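Local coordinates for hypothetical bacterial outer membrane protein (Bacteroides fragilis, PDB 3RWX), which is of unknown function but is a putative outer-membrane lipoprotein built from two calycin-like beta-barrel domains, at residues Pro112-Met115 against Gly116-Ile120; Gly125-Ile129 against Ser130-Ser134. All coordinates share one frame; numbering follows the deposited sequence.

Overall arrangement
From the N terminus, the chain lays down strand 20-25 and, much later, the short strand 110-111. Contact 1 (112-120) then reverses its direction and leads into strand 118-124, which pairs antiparallel with both 110-111 and 20-25. At the far end of that strand contact 2 (125-134) begins, a loop containing a short 3-10 turn and leading away from the first sheet. The two follow one another along the chain, neither nested nor crossed, with centres about 23 Å and nearest atoms about 11 Å apart. Contact 1 lies at the surface of the first barrel-like domain, whereas contact 2, near the middle of the molecule, touches both strand 20-25 and the loops around Arg164, Asp167 and Phe209.

Contact 1: Pro112-Met115 against Gly116-Ile120; sequences PSVM and GGLTI
Val114 and Gly117 are joined across a tight reversal of the chain: Gly117 N donates to Val114 O at 2.8 Å, with an N-H...O angle of 155°. The four residues Val114 to Gly117 form a type I' beta turn, whose two corner residues, Met115 and Gly116, both take positive phi. Pro112 and Ser113 curve the chain ahead of the turn, and Pro112 CA ends 4.1 Å from Gly117 CA.

Beside the turn, Val114 and Leu118 meet obliquely, CG2 of Val114 lying 3.6 Å from CB of Leu118 and 3.9 Å from its CD2. Leu118 sends CG away from its backbone N (chi1 177°), which helps bring the CD2 branch to the valine methyl. The selenomethionine at Met115 runs alongside Leu118, pointing the same way. Its bend at chi3 (-78°) turns CE toward Leu118, leaving Met115 CE 4.0 Å from Leu118 CD2; Met28 and Met83 also touch this side chain. Leu118 rests in addition on Cys26 and bonds through its backbone to Val111. The Gly117-Val114 bond and the paired positive phi values mark a type I' beta turn, here in the loop joining antiparallel strands 110-111 and 118-124 of the calycin-like domain.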
# COMPACT_ATOMS: atom_id res chain seq x y z
N PRO A 112 -9.95 19.78 -4.49
CA PRO A 112 -8.97 20.28 -5.47
C PRO A 112 -7.97 21.31 -4.93
O PRO A 112 -6.90 21.45 -5.50
CB PRO A 112 -9.86 20.92 -6.54
CG PRO A 112 -11.03 21.36 -5.82
CD PRO A 112 -11.29 20.29 -4.78
N SER A 113 -8.30 22.00 -3.85
CA SER A 113 -7.44 23.05 -3.31
C SER A 113 -6.27 22.56 -2.44
O SER A 113 -5.45 23.35 -2.00
CB SER A 113 -8.25 24.04 -2.49
OG SER A 113 -8.74 23.39 -1.34
N VAL A 114 -6.18 21.26 -2.17
CA VAL A 114 -5.11 20.79 -1.33
C VAL A 114 -4.22 19.84 -2.10
O VAL A 114 -4.68 19.04 -2.91
CB VAL A 114 -5.64 20.13 -0.00
CG1 VAL A 114 -6.56 21.13 0.75
CG2 VAL A 114 -6.33 18.85 -0.26
N MSE A 115 -2.92 19.99 -1.87
CA MSE A 115 -1.90 19.07 -2.34
C MSE A 115 -1.98 18.67 -3.80
O MSE A 115 -1.81 17.51 -4.13
CB MSE A 115 -1.92 17.84 -1.47
CG MSE A 115 -1.53 18.17 -0.05
SE MSE A 115 -1.52 16.59 1.01
CE MSE A 115 -3.39 16.34 1.32
N GLY A 116 -2.22 19.65 -4.66
CA GLY A 116 -2.27 19.40 -6.09
C GLY A 116 -3.57 18.77 -6.54
O GLY A 116 -3.71 18.45 -7.70
N GLY A 117 -4.52 18.58 -5.64
CA GLY A 117 -5.72 17.84 -5.98
C GLY A 117 -5.79 16.50 -5.26
O GLY A 117 -5.19 15.52 -5.69
N LEU A 118 -6.53 16.46 -4.17
CA LEU A 118 -6.69 15.26 -3.38
C LEU A 118 -7.99 14.55 -3.77
O LEU A 118 -9.06 15.15 -3.74
CB LEU A 118 -6.70 15.63 -1.91
CG LEU A 118 -6.93 14.49 -0.92
CD1 LEU A 118 -5.76 13.48 -1.01
CD2 LEU A 118 -7.06 15.07 0.45
N THR A 119 -7.90 13.29 -4.16
CA THR A 119 -9.10 12.51 -4.31
C THR A 119 -9.12 11.40 -3.25
O THR A 119 -8.09 10.86 -2.87
CB THR A 119 -9.26 11.91 -5.74
OG1 THR A 119 -8.41 10.77 -5.89
CG2 THR A 119 -8.93 12.92 -6.81
N ILE A 120 -10.32 11.10 -2.74
CA ILE A 120 -10.50 9.99 -1.82
C ILE A 120 -11.59 9.09 -2.37
O ILE A 120 -12.65 9.57 -2.68
CB ILE A 120 -10.92 10.48 -0.46
CG1 ILE A 120 -9.99 11.59 -0.01
CG2 ILE A 120 -10.93 9.31 0.53
CD1 ILE A 120 -10.05 11.85 1.48

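Contact 2: Gly125-Ile129 against Ser130-Ser134; sequences GTLPI and SYHVS
Ile129 O accepts from His132 N at 2.8 Å, with an N-H...O angle of 155°, the shortest hydrogen bond between the two segments. One residue earlier, Pro128 O accepts from Tyr131 N at 3.1 Å (152°). Each is an i to i+3 bond. Ser130 O continues the series, receiving both Val133 N and Ser134 N.

Tyr131 packs back on the residues leading into the turn. Its CG lies anti to the carbonyl carbon (chi1 -76°), which carries the ring back beside Pro128, the two side chains pointing the same way; Pro128 CG approaches Tyr131 CE2 at 3.8 Å. Pro128 O sits at the ring edge, in its plane, 3.5 Å from Tyr131 CD2. Leu127 crosses Tyr131 at about a right angle, with Leu127 CD1 3.7 Å from Tyr131 CD2. The other branch, Leu127 CD2, lies between Tyr131 CB at 3.9 Å and the His132 ring, whose NE2 is 4.0 Å away.

Outside the segment, Tyr131 OH is hydrogen-bonded to Asp31, Ser130 OG to Ser166 O and His132 ND1 to a glycerol, probably from the crystallisation liquor. The His132 ring also stacks on Phe209. The successive i to i+3 bonds are characteristic of a 3-10 turn, here part of the loop that runs from strand 118-124 of the four-stranded sheet to strand 144-147 of the six-stranded one.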
# COMPACT_ATOMS: atom_id res chain seq x y z
N GLY A 125 -16.15 -3.07 1.65
CA GLY A 125 -15.56 -4.34 2.05
C GLY A 125 -14.32 -4.21 2.90
O GLY A 125 -14.00 -3.16 3.41
N THR A 126 -13.59 -5.31 3.03
CA THR A 126 -12.46 -5.36 3.93
C THR A 126 -11.17 -4.90 3.20
O THR A 126 -10.98 -5.18 2.04
CB THR A 126 -12.40 -6.77 4.58
OG1 THR A 126 -12.72 -7.76 3.60
CG2 THR A 126 -13.47 -6.90 5.69
N LEU A 127 -10.30 -4.18 3.91
CA LEU A 127 -9.01 -3.77 3.40
C LEU A 127 -8.16 -4.95 2.88
O LEU A 127 -7.96 -5.92 3.56
CB LEU A 127 -8.24 -3.07 4.51
CG LEU A 127 -6.98 -2.34 4.04
CD1 LEU A 127 -7.32 -1.08 3.24
CD2 LEU A 127 -6.13 -1.99 5.26
N PRO A 128 -7.66 -4.86 1.65
CA PRO A 128 -6.80 -5.94 1.16
C PRO A 128 -5.54 -6.16 1.99
O PRO A 128 -4.95 -5.22 2.48
CB PRO A 128 -6.42 -5.48 -0.23
CG PRO A 128 -7.62 -4.67 -0.68
CD PRO A 128 -8.19 -4.03 0.56
N ILE A 129 -5.12 -7.41 2.11
CA ILE A 129 -4.05 -7.74 3.03
C ILE A 129 -2.73 -7.09 2.58
O ILE A 129 -1.90 -6.71 3.40
CB ILE A 129 -3.92 -9.25 3.22
CG1 ILE A 129 -3.12 -9.60 4.48
CG2 ILE A 129 -3.34 -9.92 1.96
CD1 ILE A 129 -3.08 -11.13 4.76
N SER A 130 -2.57 -6.91 1.27
CA SER A 130 -1.32 -6.32 0.79
C SER A 130 -1.06 -4.91 1.33
O SER A 130 0.10 -4.49 1.39
CB SER A 130 -1.26 -6.36 -0.74
OG SER A 130 -2.40 -5.74 -1.29
N TYR A 131 -2.09 -4.18 1.77
CA TYR A 131 -1.87 -2.87 2.40
C TYR A 131 -1.13 -3.00 3.71
O TYR A 131 -0.55 -2.03 4.18
CB TYR A 131 -3.17 -2.11 2.68
CG TYR A 131 -3.78 -1.50 1.43
CD1 TYR A 131 -3.32 -0.31 0.93
CD2 TYR A 131 -4.80 -2.14 0.75
CE1 TYR A 131 -3.85 0.25 -0.21
CE2 TYR A 131 -5.35 -1.59 -0.38
CZ TYR A 131 -4.87 -0.39 -0.86
OH TYR A 131 -5.42 0.15 -2.00
N HIS A 132 -1.16 -4.17 4.34
CA HIS A 132 -0.45 -4.32 5.60
C HIS A 132 1.05 -4.54 5.41
O HIS A 132 1.78 -4.57 6.39
CB HIS A 132 -1.06 -5.44 6.44
CG HIS A 132 -2.45 -5.16 6.90
ND1 HIS A 132 -2.73 -4.26 7.90
CD2 HIS A 132 -3.64 -5.68 6.52
CE1 HIS A 132 -4.04 -4.21 8.10
NE2 HIS A 132 -4.61 -5.08 7.29
N VAL A 133 1.54 -4.70 4.18
CA VAL A 133 2.99 -4.83 3.99
C VAL A 133 3.63 -3.77 3.10
O VAL A 133 4.83 -3.55 3.19
CB VAL A 133 3.37 -6.22 3.47
CG1 VAL A 133 2.86 -7.29 4.44
CG2 VAL A 133 2.83 -6.44 2.07
N SER A 134 2.85 -3.10 2.27
CA SER A 134 3.40 -2.14 1.35
C SER A 134 3.99 -0.93 2.08
O SER A 134 3.54 -0.56 3.16
CB SER A 134 2.32 -1.68 0.38
OG SER A 134 1.35 -0.91 1.07